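Local coordinates for CELL WALL surface anchor family protein (Streptococcus pneumoniae, PDB 2WW8) that serves as the adhesin of the pneumococcal pilus and probably attaches the bacterium to host cells, at residues 149-154 / 180-185; 184-189 / 590-595; 699-704 / 708-713. All blocks are in the same frame, centred on the assembly; numbering follows the deposited sequence.

Contact 1: residues 149-154 / 180-185; sequences GTYPDV and YERVIP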
ATOM      1  N   GLY A 149       0.350  10.604 -15.276  1.00 18.74           N
ATOM      2  CA  GLY A 149       1.673  11.209 -15.231  1.00 17.20           C
ATOM      3  C   GLY A 149       2.576  10.369 -16.121  1.00 17.63           C
ATOM      4  O   GLY A 149       2.140   9.304 -16.608  1.00 18.10           O
ATOM      5  N   THR A 150       3.817  10.829 -16.321  1.00 17.87           N
ATOM      6  CA  THR A 150       4.860  10.143 -17.103  1.00 17.22           C
ATOM      7  C   THR A 150       6.151  10.074 -16.260  1.00 18.29           C
ATOM      8  O   THR A 150       6.636  11.101 -15.754  1.00 19.37           O
ATOM      9  CB  THR A 150       5.089  10.808 -18.467  1.00 18.97           C
ATOM     10  OG1 THR A 150       3.874  10.754 -19.233  1.00 21.94           O
ATOM     11  CG2 THR A 150       6.172  10.100 -19.292  1.00 18.06           C
ATOM     12  N   TYR A 151       6.663   8.861 -16.057  1.00 15.23           N
ATOM     13  CA  TYR A 151       7.947   8.648 -15.377  1.00 15.71           C
ATOM     14  C   TYR A 151       9.059   9.175 -16.238  1.00 14.42           C
ATOM     15  O   TYR A 151       9.205   8.741 -17.382  1.00 15.61           O
ATOM     16  CB  TYR A 151       8.209   7.174 -15.100  1.00 15.35           C
ATOM     17  CG  TYR A 151       7.388   6.604 -13.964  1.00 14.83           C
ATOM     18  CD1 TYR A 151       7.570   7.075 -12.660  1.00 15.86           C
ATOM     19  CD2 TYR A 151       6.498   5.558 -14.164  1.00 16.77           C
ATOM     20  CE1 TYR A 151       6.851   6.574 -11.621  1.00 11.21           C
ATOM     21  CE2 TYR A 151       5.773   5.015 -13.088  1.00 19.29           C
ATOM     22  CZ  TYR A 151       5.992   5.514 -11.820  1.00 18.13           C
ATOM     23  OH  TYR A 151       5.264   5.002 -10.758  1.00 15.57           O
ATOM     24  N   PRO A 152       9.837  10.129 -15.712  1.00 13.81           N
ATOM     25  CA  PRO A 152      10.899  10.653 -16.598  1.00 14.25           C
ATOM     26  C   PRO A 152      11.935   9.599 -17.008  1.00 12.94           C
ATOM     27  O   PRO A 152      12.331   9.651 -18.151  1.00 14.50           O
ATOM     28  CB  PRO A 152      11.576  11.722 -15.745  1.00 13.74           C
ATOM     29  CG  PRO A 152      10.406  12.223 -14.885  1.00 15.80           C
ATOM     30  CD  PRO A 152       9.657  10.961 -14.513  1.00 13.07           C
ATOM     31  N   ASP A 153      12.330   8.696 -16.105  1.00 11.93           N
ATOM     32  CA  ASP A 153      13.466   7.821 -16.294  1.00 11.12           C
ATOM     33  C   ASP A 153      13.304   6.944 -17.551  1.00 12.29           C
ATOM     34  O   ASP A 153      14.230   6.832 -18.348  1.00 10.59           O
ATOM     35  CB  ASP A 153      13.743   6.899 -15.109  1.00 10.63           C
ATOM     36  CG  ASP A 153      12.476   6.291 -14.440  1.00 12.05           C
ATOM     37  OD1 ASP A 153      11.376   6.124 -15.015  1.00 13.92           O
ATOM     38  OD2 ASP A 153      12.606   5.879 -13.279  1.00 13.19           O
ATOM     39  N   VAL A 154      12.147   6.306 -17.688  1.00 12.63           N
ATOM     40  CA  VAL A 154      11.899   5.419 -18.834  1.00 12.27           C
ATOM     41  C   VAL A 154      10.653   5.831 -19.591  1.00 14.24           C
ATOM     42  O   VAL A 154      10.271   5.150 -20.538  1.00 16.56           O
ATOM     43  CB  VAL A 154      11.874   3.919 -18.462  1.00 12.43           C
ATOM     44  CG1 VAL A 154      13.213   3.521 -17.844  1.00 11.23           C
ATOM     45  CG2 VAL A 154      10.693   3.640 -17.495  1.00 10.58           C
ATOM     46  N   TYR A 180       0.477   3.411  -6.389  1.00 17.22           N
ATOM     47  CA  TYR A 180       1.304   4.451  -5.831  1.00 15.87           C
ATOM     48  C   TYR A 180       2.636   3.769  -5.531  1.00 17.10           C
ATOM     49  O   TYR A 180       3.617   4.450  -5.324  1.00 15.55           O
ATOM     50  CB  TYR A 180       0.663   5.150  -4.613  1.00 14.73           C
ATOM     51  CG  TYR A 180       0.512   4.342  -3.340  1.00 17.18           C
ATOM     52  CD1 TYR A 180      -0.647   3.602  -3.089  1.00 18.01           C
ATOM     53  CD2 TYR A 180       1.550   4.324  -2.387  1.00 20.16           C
ATOM     54  CE1 TYR A 180      -0.788   2.868  -1.898  1.00 20.14           C
ATOM     55  CE2 TYR A 180       1.466   3.548  -1.215  1.00 19.24           C
ATOM     56  CZ  TYR A 180       0.276   2.836  -0.988  1.00 23.32           C
ATOM     57  OH  TYR A 180       0.182   2.104   0.157  1.00 20.35           O
ATOM     58  N   GLU A 181       2.649   2.442  -5.523  1.00 16.15           N
ATOM     59  CA  GLU A 181       3.871   1.677  -5.396  1.00 15.80           C
ATOM     60  C   GLU A 181       4.386   1.150  -6.753  1.00 13.26           C
ATOM     61  O   GLU A 181       3.637   0.542  -7.523  1.00 12.83           O
ATOM     62  CB  GLU A 181       3.625   0.568  -4.377  1.00 15.28           C
ATOM     63  CG  GLU A 181       4.844  -0.357  -4.229  1.00 22.40           C
ATOM     64  CD  GLU A 181       4.722  -1.269  -2.985  1.00 32.21           C
ATOM     65  OE1 GLU A 181       4.185  -2.395  -3.112  1.00 31.53           O
ATOM     66  OE2 GLU A 181       5.148  -0.853  -1.873  1.00 37.42           O
ATOM     67  N   ARG A 182       5.659   1.400  -7.042  1.00 13.12           N
ATOM     68  CA  ARG A 182       6.310   1.033  -8.283  1.00 12.89           C
ATOM     69  C   ARG A 182       7.342  -0.081  -8.048  1.00 14.59           C
ATOM     70  O   ARG A 182       8.248   0.040  -7.201  1.00 13.01           O
ATOM     71  CB  ARG A 182       7.007   2.288  -8.853  1.00 14.50           C
ATOM     72  CG  ARG A 182       7.533   2.130 -10.281  1.00 12.49           C
ATOM     73  CD  ARG A 182       8.427   3.334 -10.629  1.00 10.10           C
ATOM     74  NE  ARG A 182       8.655   3.345 -12.087  1.00 12.85           N
ATOM     75  CZ  ARG A 182       9.596   4.057 -12.707  1.00 13.54           C
ATOM     76  NH1 ARG A 182      10.447   4.761 -11.982  1.00 10.37           N
ATOM     77  NH2 ARG A 182       9.732   4.016 -14.027  1.00 10.22           N
ATOM     78  N   VAL A 183       7.268  -1.136  -8.859  1.00 11.64           N
ATOM     79  CA  VAL A 183       8.319  -2.152  -8.892  1.00 13.34           C
ATOM     80  C   VAL A 183       9.547  -1.620  -9.652  1.00 13.35           C
ATOM     81  O   VAL A 183       9.413  -1.133 -10.783  1.00 14.72           O
ATOM     82  CB  VAL A 183       7.810  -3.455  -9.540  1.00 12.59           C
ATOM     83  CG1 VAL A 183       8.866  -4.541  -9.464  1.00 12.67           C
ATOM     84  CG2 VAL A 183       6.490  -3.920  -8.821  1.00 14.74           C
ATOM     85  N   ILE A 184      10.732  -1.758  -9.053  1.00 10.35           N
ATOM     86  CA  ILE A 184      11.968  -1.451  -9.715  1.00 12.71           C
ATOM     87  C   ILE A 184      12.968  -2.586  -9.576  1.00 13.12           C
ATOM     88  O   ILE A 184      12.768  -3.499  -8.752  1.00 12.75           O
ATOM     89  CB  ILE A 184      12.598  -0.134  -9.154  1.00 11.50           C
ATOM     90  CG1 ILE A 184      12.780  -0.228  -7.630  1.00 15.06           C
ATOM     91  CG2 ILE A 184      11.795   0.996  -9.605  1.00  9.56           C
ATOM     92  CD1 ILE A 184      13.563   0.938  -6.997  1.00 15.66           C
ATOM     93  N   PRO A 185      14.042  -2.559 -10.383  1.00 13.73           N
ATOM     94  CA  PRO A 185      14.971  -3.708 -10.317  1.00 13.11           C
ATOM     95  C   PRO A 185      15.541  -3.841  -8.907  1.00 13.54           C
ATOM     96  O   PRO A 185      15.818  -4.932  -8.498  1.00 12.23           O
ATOM     97  CB  PRO A 185      16.089  -3.302 -11.300  1.00 13.68           C
ATOM     98  CG  PRO A 185      15.368  -2.531 -12.355  1.00 14.83           C
ATOM     99  CD  PRO A 185      14.392  -1.644 -11.488  1.00 13.13           C
TER
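Arg-182 reaches across to Asp-153 and lies flat against one face of the Tyr-151 ring on the way. Its CG stands anti to the backbone N (chi1 -170°), and the chain runs extended from CG to NE. That shape carries the guanidinium end-on to the carboxylate, in a salt bridge through NH1 and NH2. NH1 of Arg-182 gives a nearly straight bond to OD2 of Asp-153, 2.8 Å long, on the syn lone pair. NH2 of Arg-182 meets OD1 of Asp-153 at 2.9 Å, also on the syn side but 20° out of the carboxylate plane. OD1 takes a second bond from the backbone N of Val-154, on its anti side. OD2 also accepts from the backbone N of Asp-712, and NH1 of Arg-182 donates to Asp-712 O. The guanidinium and ring planes are 11° apart, with Arg-182 CZ 3.5 Å from the Tyr-151 ring centroid, a cation-pi stack. Val-154 CG2 sits at the guanidinium edge, 3.6 Å from NH2 of Arg-182. The bonds join the loop after strand 148-150 to strands 171-184 and 711-712. Two bonds on each carboxylate oxygen, with the stack, should fix the rotation of both groups and probably favour their charged forms.

Contact 2: residues 184-189 / 590-595; sequences IPEGTL and KKSIEN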
ATOM      1  N   ILE A 184      10.732  -1.758  -9.053  1.00 10.35           N
ATOM      2  CA  ILE A 184      11.968  -1.451  -9.715  1.00 12.71           C
ATOM      3  C   ILE A 184      12.968  -2.586  -9.576  1.00 13.12           C
ATOM      4  O   ILE A 184      12.768  -3.499  -8.752  1.00 12.75           O
ATOM      5  CB  ILE A 184      12.598  -0.134  -9.154  1.00 11.50           C
ATOM      6  CG1 ILE A 184      12.780  -0.228  -7.630  1.00 15.06           C
ATOM      7  CG2 ILE A 184      11.795   0.996  -9.605  1.00  9.56           C
ATOM      8  CD1 ILE A 184      13.563   0.938  -6.997  1.00 15.66           C
ATOM      9  N   PRO A 185      14.042  -2.559 -10.383  1.00 13.73           N
ATOM     10  CA  PRO A 185      14.971  -3.708 -10.317  1.00 13.11           C
ATOM     11  C   PRO A 185      15.541  -3.841  -8.907  1.00 13.54           C
ATOM     12  O   PRO A 185      15.818  -4.932  -8.498  1.00 12.23           O
ATOM     13  CB  PRO A 185      16.089  -3.302 -11.300  1.00 13.68           C
ATOM     14  CG  PRO A 185      15.368  -2.531 -12.355  1.00 14.83           C
ATOM     15  CD  PRO A 185      14.392  -1.644 -11.488  1.00 13.13           C
ATOM     16  N   GLU A 186      15.679  -2.745  -8.158  1.00 14.35           N
ATOM     17  CA  GLU A 186      16.253  -2.778  -6.820  1.00 14.87           C
ATOM     18  C   GLU A 186      15.250  -3.101  -5.705  1.00 15.57           C
ATOM     19  O   GLU A 186      15.625  -3.220  -4.525  1.00 17.42           O
ATOM     20  CB  GLU A 186      16.966  -1.456  -6.541  1.00 14.29           C
ATOM     21  CG  GLU A 186      18.148  -1.217  -7.405  1.00 16.04           C
ATOM     22  CD  GLU A 186      17.777  -0.641  -8.793  1.00 16.15           C
ATOM     23  OE1 GLU A 186      16.636  -0.203  -9.010  1.00 15.96           O
ATOM     24  OE2 GLU A 186      18.670  -0.626  -9.663  1.00 17.76           O
ATOM     25  N   GLY A 187      13.966  -3.228  -6.044  1.00 16.20           N
ATOM     26  CA  GLY A 187      12.950  -3.510  -5.008  1.00 15.00           C
ATOM     27  C   GLY A 187      11.666  -2.807  -5.338  1.00 15.41           C
ATOM     28  O   GLY A 187      11.090  -3.066  -6.383  1.00 15.20           O
ATOM     29  N   THR A 188      11.190  -1.934  -4.461  1.00 15.96           N
ATOM     30  CA  THR A 188       9.997  -1.161  -4.791  1.00 15.74           C
ATOM     31  C   THR A 188      10.172   0.260  -4.216  1.00 15.86           C
ATOM     32  O   THR A 188      10.994   0.483  -3.319  1.00 15.28           O
ATOM     33  CB  THR A 188       8.756  -1.784  -4.119  1.00 17.14           C
ATOM     34  OG1 THR A 188       8.852  -1.526  -2.720  1.00 19.22           O
ATOM     35  CG2 THR A 188       8.644  -3.324  -4.370  1.00 18.31           C
ATOM     36  N   LEU A 189       9.424   1.228  -4.741  1.00 13.09           N
ATOM     37  CA  LEU A 189       9.390   2.531  -4.137  1.00 13.56           C
ATOM     38  C   LEU A 189       7.939   2.998  -4.221  1.00 14.16           C
ATOM     39  O   LEU A 189       7.143   2.414  -4.993  1.00 14.48           O
ATOM     40  CB  LEU A 189      10.407   3.538  -4.745  1.00 13.35           C
ATOM     41  CG  LEU A 189      10.372   3.756  -6.265  1.00 16.56           C
ATOM     42  CD1 LEU A 189       9.125   4.588  -6.611  1.00 18.50           C
ATOM     43  CD2 LEU A 189      11.613   4.482  -6.817  1.00 18.81           C
ATOM     44  N   LYS A 590      24.703  -9.360  -1.961  1.00 14.65           N
ATOM     45  CA  LYS A 590      24.860  -7.906  -2.034  1.00 15.90           C
ATOM     46  C   LYS A 590      23.482  -7.307  -1.963  1.00 15.76           C
ATOM     47  O   LYS A 590      22.561  -7.849  -2.573  1.00 18.58           O
ATOM     48  CB  LYS A 590      25.500  -7.515  -3.376  1.00 16.72           C
ATOM     49  CG  LYS A 590      27.002  -7.720  -3.335  1.00 22.02           C
ATOM     50  CD  LYS A 590      27.745  -7.537  -4.667  1.00 32.98           C
ATOM     51  CE  LYS A 590      29.235  -7.900  -4.432  1.00 33.80           C
ATOM     52  NZ  LYS A 590      29.993  -8.239  -5.687  1.00 38.86           N
ATOM     53  N   LYS A 591      23.291  -6.215  -1.236  1.00 14.24           N
ATOM     54  CA  LYS A 591      21.999  -5.546  -1.180  1.00 12.45           C
ATOM     55  C   LYS A 591      21.907  -4.581  -2.360  1.00 12.82           C
ATOM     56  O   LYS A 591      22.950  -4.070  -2.781  1.00 12.97           O
ATOM     57  CB  LYS A 591      21.835  -4.895   0.188  1.00 14.36           C
ATOM     58  CG  LYS A 591      21.895  -5.984   1.235  1.00 14.78           C
ATOM     59  CD  LYS A 591      21.368  -5.466   2.521  1.00 23.02           C
ATOM     60  CE  LYS A 591      21.512  -6.581   3.554  1.00 27.74           C
ATOM     61  NZ  LYS A 591      20.881  -6.058   4.790  1.00 26.22           N
ATOM     62  N   SER A 592      20.707  -4.395  -2.909  1.00 11.30           N
ATOM     63  CA  SER A 592      20.480  -3.546  -4.065  1.00 13.37           C
ATOM     64  C   SER A 592      20.491  -2.055  -3.709  1.00 14.04           C
ATOM     65  O   SER A 592      20.782  -1.223  -4.584  1.00 15.83           O
ATOM     66  CB  SER A 592      19.119  -3.855  -4.658  1.00 12.73           C
ATOM     67  OG  SER A 592      18.146  -3.467  -3.700  1.00 13.69           O
ATOM     68  N   ILE A 593      20.154  -1.716  -2.465  1.00 12.63           N
ATOM     69  CA  ILE A 593      20.182  -0.318  -2.007  1.00 14.73           C
ATOM     70  C   ILE A 593      21.344  -0.186  -1.041  1.00 14.86           C
ATOM     71  O   ILE A 593      21.373  -0.798   0.027  1.00 14.47           O
ATOM     72  CB  ILE A 593      18.844   0.151  -1.475  1.00 15.12           C
ATOM     73  CG1 ILE A 593      17.837   0.068  -2.629  1.00 14.81           C
ATOM     74  CG2 ILE A 593      18.938   1.620  -0.860  1.00 13.36           C
ATOM     75  CD1 ILE A 593      16.430   0.092  -2.106  1.00 17.41           C
ATOM     76  N   GLU A 594      22.360   0.533  -1.485  1.00 13.80           N
ATOM     77  CA  GLU A 594      23.552   0.611  -0.683  1.00 14.43           C
ATOM     78  C   GLU A 594      24.073   2.068  -0.601  1.00 12.17           C
ATOM     79  O   GLU A 594      24.624   2.555  -1.570  1.00 11.87           O
ATOM     80  CB  GLU A 594      24.577  -0.346  -1.288  1.00 17.01           C
ATOM     81  CG  GLU A 594      25.880  -0.002  -0.642  1.00 20.87           C
ATOM     82  CD  GLU A 594      26.746  -1.162  -0.354  1.00 32.76           C
ATOM     83  OE1 GLU A 594      27.103  -1.913  -1.313  1.00 34.84           O
ATOM     84  OE2 GLU A 594      27.092  -1.237   0.853  1.00 36.84           O
ATOM     85  N   ASN A 595      23.855   2.735   0.536  1.00 12.24           N
ATOM     86  CA  ASN A 595      24.026   4.177   0.778  1.00 12.41           C
ATOM     87  C   ASN A 595      23.213   4.853  -0.327  1.00 14.84           C
ATOM     88  O   ASN A 595      23.745   5.681  -1.073  1.00 13.87           O
ATOM     89  CB  ASN A 595      25.510   4.580   0.652  1.00 11.36           C
ATOM     90  CG  ASN A 595      25.760   5.979   1.162  1.00 15.31           C
ATOM     91  OD1 ASN A 595      24.978   6.522   1.922  1.00 16.96           O
ATOM     92  ND2 ASN A 595      26.845   6.591   0.711  1.00 18.23           N
TER
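Ser-592 points its hydroxyl at the backbone of Glu-186, and the packing is closest there. Ser-592 OG donates to Glu-186 O at 2.7 Å, in the carbonyl plane and on a lone pair. The chi1 of 66° puts OG between the backbone N and the carbonyl carbon, facing the turn. Beside this bond, CB of Glu-186 lies 3.7 Å from CB of Ser-592. CG of Glu-186 passes 3.9 Å from the carbonyl O of Ser-592. The carbonyl of Glu-186 belongs to a type I beta turn from Ile-184 to Gly-187, which closes the hairpin of strands 171-184 and 187-196. Backbone bonds between Ile-184 and Gly-187 run in both directions. Gly-187 has phi 145°, a backbone conformation that glycine readily adopts. The other segment links strand 587-591 to strand 593-601, in the Tip pilin GBS104-like, Ig-like region. The packing is looser at Ile-593, whose CD1 comes no nearer than 4.2 Å to Glu-186 O. Glu-186 bends at chi2 (82°), and its carboxylate leads away from Ser-592 to a salt bridge with Arg-711. Pro-185, next to Glu-186 in the turn, is on the solvent side.

Contact 3: residues 699-704 / 708-713; sequences TLHPKE and NTVRDF
Val-710 splits its two methyls between Thr-699 and His-701 on the neighbouring strand. With chi1 at -161°, CG1 of Val-710 is anti to the backbone N and lies 3.5 Å from Thr-699 CB; the two side chains cross obliquely. CG2 of Val-710 lies 3.7 Å from NE2 of His-701. The valine and histidine side chains run side by side, and CG1 stands over one face of the imidazole, toward its rim. Thr-699 and Asp-712 are a non-hydrogen-bonded antiparallel pair. Their side chains point the same way, with CG2 of Thr-699 3.8 Å from Asp-712 OD1, which forms a salt bridge with Arg-697. Leu-700 and Arg-711 form the hydrogen-bonded pair on the other face. Leu-700 N donates to Arg-711 O at 2.8 Å, and Arg-711 N returns a bond to Leu-700 O. Pro-702 crosses Arg-711 at about a right angle. The Arg-711 guanidinium carries CG2 of Thr-709 over one face and ends at Glu-186. Phe-713 turns its ring edge to Thr-699, while its CE1 lies 3.9 Å from Leu-700 CB. Strand 711-712 is an edge strand of an antiparallel sheet; strand 699-701 pairs next with strand 593-601. Leu-700 and Phe-713 pack on strands 187-196 and 203-218.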
ATOM      1  N   THR A 699      13.346  11.176  -6.715  1.00 14.39           N
ATOM      2  CA  THR A 699      14.239  10.122  -7.234  1.00 13.09           C
ATOM      3  C   THR A 699      14.812   9.307  -6.095  1.00 13.49           C
ATOM      4  O   THR A 699      14.995   9.790  -4.955  1.00 13.70           O
ATOM      5  CB  THR A 699      15.396  10.680  -8.137  1.00 13.17           C
ATOM      6  OG1 THR A 699      16.270  11.545  -7.375  1.00 16.14           O
ATOM      7  CG2 THR A 699      14.809  11.538  -9.276  1.00 13.63           C
ATOM      8  N   LEU A 700      15.096   8.055  -6.430  1.00 12.18           N
ATOM      9  CA  LEU A 700      15.939   7.212  -5.601  1.00 13.78           C
ATOM     10  C   LEU A 700      17.219   6.941  -6.385  1.00 14.21           C
ATOM     11  O   LEU A 700      17.155   6.496  -7.563  1.00 14.90           O
ATOM     12  CB  LEU A 700      15.206   5.882  -5.355  1.00 14.01           C
ATOM     13  CG  LEU A 700      16.093   4.770  -4.746  1.00 15.47           C
ATOM     14  CD1 LEU A 700      16.560   5.160  -3.348  1.00  9.18           C
ATOM     15  CD2 LEU A 700      15.324   3.424  -4.738  1.00 11.18           C
ATOM     16  N   HIS A 701      18.376   7.221  -5.784  1.00 13.63           N
ATOM     17  CA  HIS A 701      19.637   6.694  -6.335  1.00 13.71           C
ATOM     18  C   HIS A 701      19.874   5.470  -5.442  1.00 13.73           C
ATOM     19  O   HIS A 701      20.210   5.658  -4.283  1.00 10.64           O
ATOM     20  CB  HIS A 701      20.830   7.652  -6.173  1.00 12.68           C
ATOM     21  CG  HIS A 701      20.786   8.820  -7.112  1.00 16.14           C
ATOM     22  ND1 HIS A 701      19.930   9.885  -6.933  1.00 18.42           N
ATOM     23  CD2 HIS A 701      21.497   9.095  -8.233  1.00 21.70           C
ATOM     24  CE1 HIS A 701      20.100  10.763  -7.910  1.00 19.76           C
ATOM     25  NE2 HIS A 701      21.065  10.318  -8.700  1.00 21.12           N
ATOM     26  N   PRO A 702      19.711   4.233  -5.974  1.00 11.99           N
ATOM     27  CA  PRO A 702      19.901   3.078  -5.092  1.00 13.95           C
ATOM     28  C   PRO A 702      21.308   2.967  -4.519  1.00 13.81           C
ATOM     29  O   PRO A 702      21.460   2.357  -3.470  1.00 14.24           O
ATOM     30  CB  PRO A 702      19.661   1.851  -6.033  1.00 13.79           C
ATOM     31  CG  PRO A 702      18.734   2.395  -7.066  1.00 15.52           C
ATOM     32  CD  PRO A 702      19.240   3.823  -7.306  1.00 13.86           C
ATOM     33  N   LYS A 703      22.326   3.490  -5.186  1.00 13.42           N
ATOM     34  CA  LYS A 703      23.728   3.319  -4.733  1.00 18.18           C
ATOM     35  C   LYS A 703      24.436   4.638  -5.016  1.00 21.82           C
ATOM     36  O   LYS A 703      24.395   5.120  -6.168  1.00 23.21           O
ATOM     37  CB  LYS A 703      24.405   2.117  -5.442  1.00 18.06           C
ATOM     38  CG  LYS A 703      23.634   0.765  -5.489  1.00 17.99           C
ATOM     39  CD  LYS A 703      24.401  -0.455  -6.130  1.00 24.98           C
ATOM     40  CE  LYS A 703      23.586  -1.790  -6.410  1.00 23.32           C
ATOM     41  NZ  LYS A 703      22.083  -1.993  -6.925  1.00 16.01           N
ATOM     42  N   GLU A 704      25.012   5.303  -4.008  1.00 26.50           N
ATOM     43  CA  GLU A 704      25.871   6.474  -4.285  1.00 29.57           C
ATOM     44  C   GLU A 704      27.013   6.123  -5.220  1.00 29.09           C
ATOM     45  O   GLU A 704      27.354   6.933  -6.058  1.00 29.89           O
ATOM     46  CB  GLU A 704      26.378   7.206  -3.031  1.00 32.54           C
ATOM     47  CG  GLU A 704      25.260   8.195  -2.502  1.00 35.40           C
ATOM     48  CD  GLU A 704      25.469   9.669  -2.864  1.00 44.46           C
ATOM     49  OE1 GLU A 704      26.696   9.975  -2.862  1.00 40.96           O
ATOM     50  OE2 GLU A 704      24.479  10.462  -3.117  1.00 44.36           O
ATOM     51  N   ASN A 708      24.585   7.574 -12.013  1.00 22.15           N
ATOM     52  CA  ASN A 708      23.636   7.693 -13.106  1.00 21.28           C
ATOM     53  C   ASN A 708      22.514   6.681 -13.093  1.00 19.13           C
ATOM     54  O   ASN A 708      21.825   6.576 -14.112  1.00 21.00           O
ATOM     55  CB  ASN A 708      24.351   7.546 -14.452  1.00 21.69           C
ATOM     56  CG  ASN A 708      25.289   8.707 -14.726  1.00 25.75           C
ATOM     57  OD1 ASN A 708      26.375   8.519 -15.273  1.00 33.17           O
ATOM     58  ND2 ASN A 708      24.893   9.910 -14.329  1.00 26.93           N
ATOM     59  N   THR A 709      22.386   5.883 -12.040  1.00 16.81           N
ATOM     60  CA  THR A 709      21.217   5.014 -11.876  1.00 17.00           C
ATOM     61  C   THR A 709      20.232   5.714 -10.984  1.00 15.70           C
ATOM     62  O   THR A 709      20.495   5.890  -9.804  1.00 16.53           O
ATOM     63  CB  THR A 709      21.596   3.641 -11.282  1.00 17.74           C
ATOM     64  OG1 THR A 709      22.533   3.081 -12.191  1.00 20.17           O
ATOM     65  CG2 THR A 709      20.396   2.744 -11.206  1.00 16.75           C
ATOM     66  N   VAL A 710      19.127   6.163 -11.581  1.00 15.91           N
ATOM     67  CA  VAL A 710      18.144   7.000 -10.963  1.00 14.28           C
ATOM     68  C   VAL A 710      16.801   6.347 -11.256  1.00 14.43           C
ATOM     69  O   VAL A 710      16.474   5.982 -12.399  1.00 15.81           O
ATOM     70  CB  VAL A 710      18.141   8.392 -11.599  1.00 16.00           C
ATOM     71  CG1 VAL A 710      17.469   9.316 -10.641  1.00 16.56           C
ATOM     72  CG2 VAL A 710      19.538   8.845 -11.765  1.00 21.84           C
ATOM     73  N   ARG A 711      16.021   6.192 -10.203  1.00 12.17           N
ATOM     74  CA  ARG A 711      14.650   5.720 -10.337  1.00 12.60           C
ATOM     75  C   ARG A 711      13.652   6.796  -9.845  1.00 13.12           C
ATOM     76  O   ARG A 711      13.796   7.258  -8.725  1.00 11.42           O
ATOM     77  CB  ARG A 711      14.440   4.457  -9.478  1.00 12.32           C
ATOM     78  CG  ARG A 711      15.559   3.364  -9.539  1.00 13.98           C
ATOM     79  CD  ARG A 711      15.701   2.916 -10.963  1.00 14.46           C
ATOM     80  NE  ARG A 711      16.546   1.733 -11.090  1.00 14.35           N
ATOM     81  CZ  ARG A 711      17.271   1.473 -12.163  1.00 16.16           C
ATOM     82  NH1 ARG A 711      17.291   2.341 -13.171  1.00 17.38           N
ATOM     83  NH2 ARG A 711      18.005   0.369 -12.226  1.00 13.12           N
ATOM     84  N   ASP A 712      12.647   7.137 -10.653  1.00 12.78           N
ATOM     85  CA  ASP A 712      11.595   8.075 -10.317  1.00 14.66           C
ATOM     86  C   ASP A 712      10.511   7.486  -9.409  1.00 14.81           C
ATOM     87  O   ASP A 712      10.063   6.371  -9.600  1.00 15.24           O
ATOM     88  CB  ASP A 712      10.929   8.641 -11.587  1.00 15.01           C
ATOM     89  CG  ASP A 712      11.833   9.627 -12.296  1.00 17.87           C
ATOM     90  OD1 ASP A 712      11.989  10.726 -11.724  1.00 19.18           O
ATOM     91  OD2 ASP A 712      12.464   9.283 -13.340  1.00 15.90           O
ATOM     92  N   PHE A 713      10.088   8.282  -8.438  1.00 13.13           N
ATOM     93  CA  PHE A 713       8.855   8.055  -7.692  1.00 15.90           C
ATOM     94  C   PHE A 713       7.652   8.629  -8.464  1.00 17.51           C
ATOM     95  O   PHE A 713       7.766   9.666  -9.146  1.00 18.68           O
ATOM     96  CB  PHE A 713       8.928   8.850  -6.359  1.00 13.73           C
ATOM     97  CG  PHE A 713       9.806   8.208  -5.321  1.00 14.56           C
ATOM     98  CD1 PHE A 713      11.173   8.433  -5.302  1.00 15.92           C
ATOM     99  CD2 PHE A 713       9.217   7.506  -4.271  1.00 15.12           C
ATOM    100  CE1 PHE A 713      11.963   7.851  -4.289  1.00 13.39           C
ATOM    101  CE2 PHE A 713       9.964   6.931  -3.267  1.00 15.62           C
ATOM    102  CZ  PHE A 713      11.343   7.115  -3.273  1.00 15.51           C
TER
HETATM  103  O   HOH W   1      22.102   4.865  -7.956  1.00 12.58           O

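The three contacts meet around strand 711-712. Contact 2 is buried. Contact 3 mixes buried and partly exposed residues, and contact 1 also reaches the surface at Val-154. Contacts 1 and 2 share Ile-184 and Pro-185 and use the two arms of one hairpin, strands 171-184 and 187-196. Contacts 2 and 3 reach one sheet, through strands 593-601 and 699-701. Their chemistry differs: contact 1 is ionic and aromatic, contact 2 rests on one hydroxyl-to-carbonyl bond, and contact 3 combines strand pairing with apolar packing. Charged side chains, bonding to backbone atoms or to each other, join them. Among these, Lys-703 of contact 3 donates to Ser-592 O of contact 2.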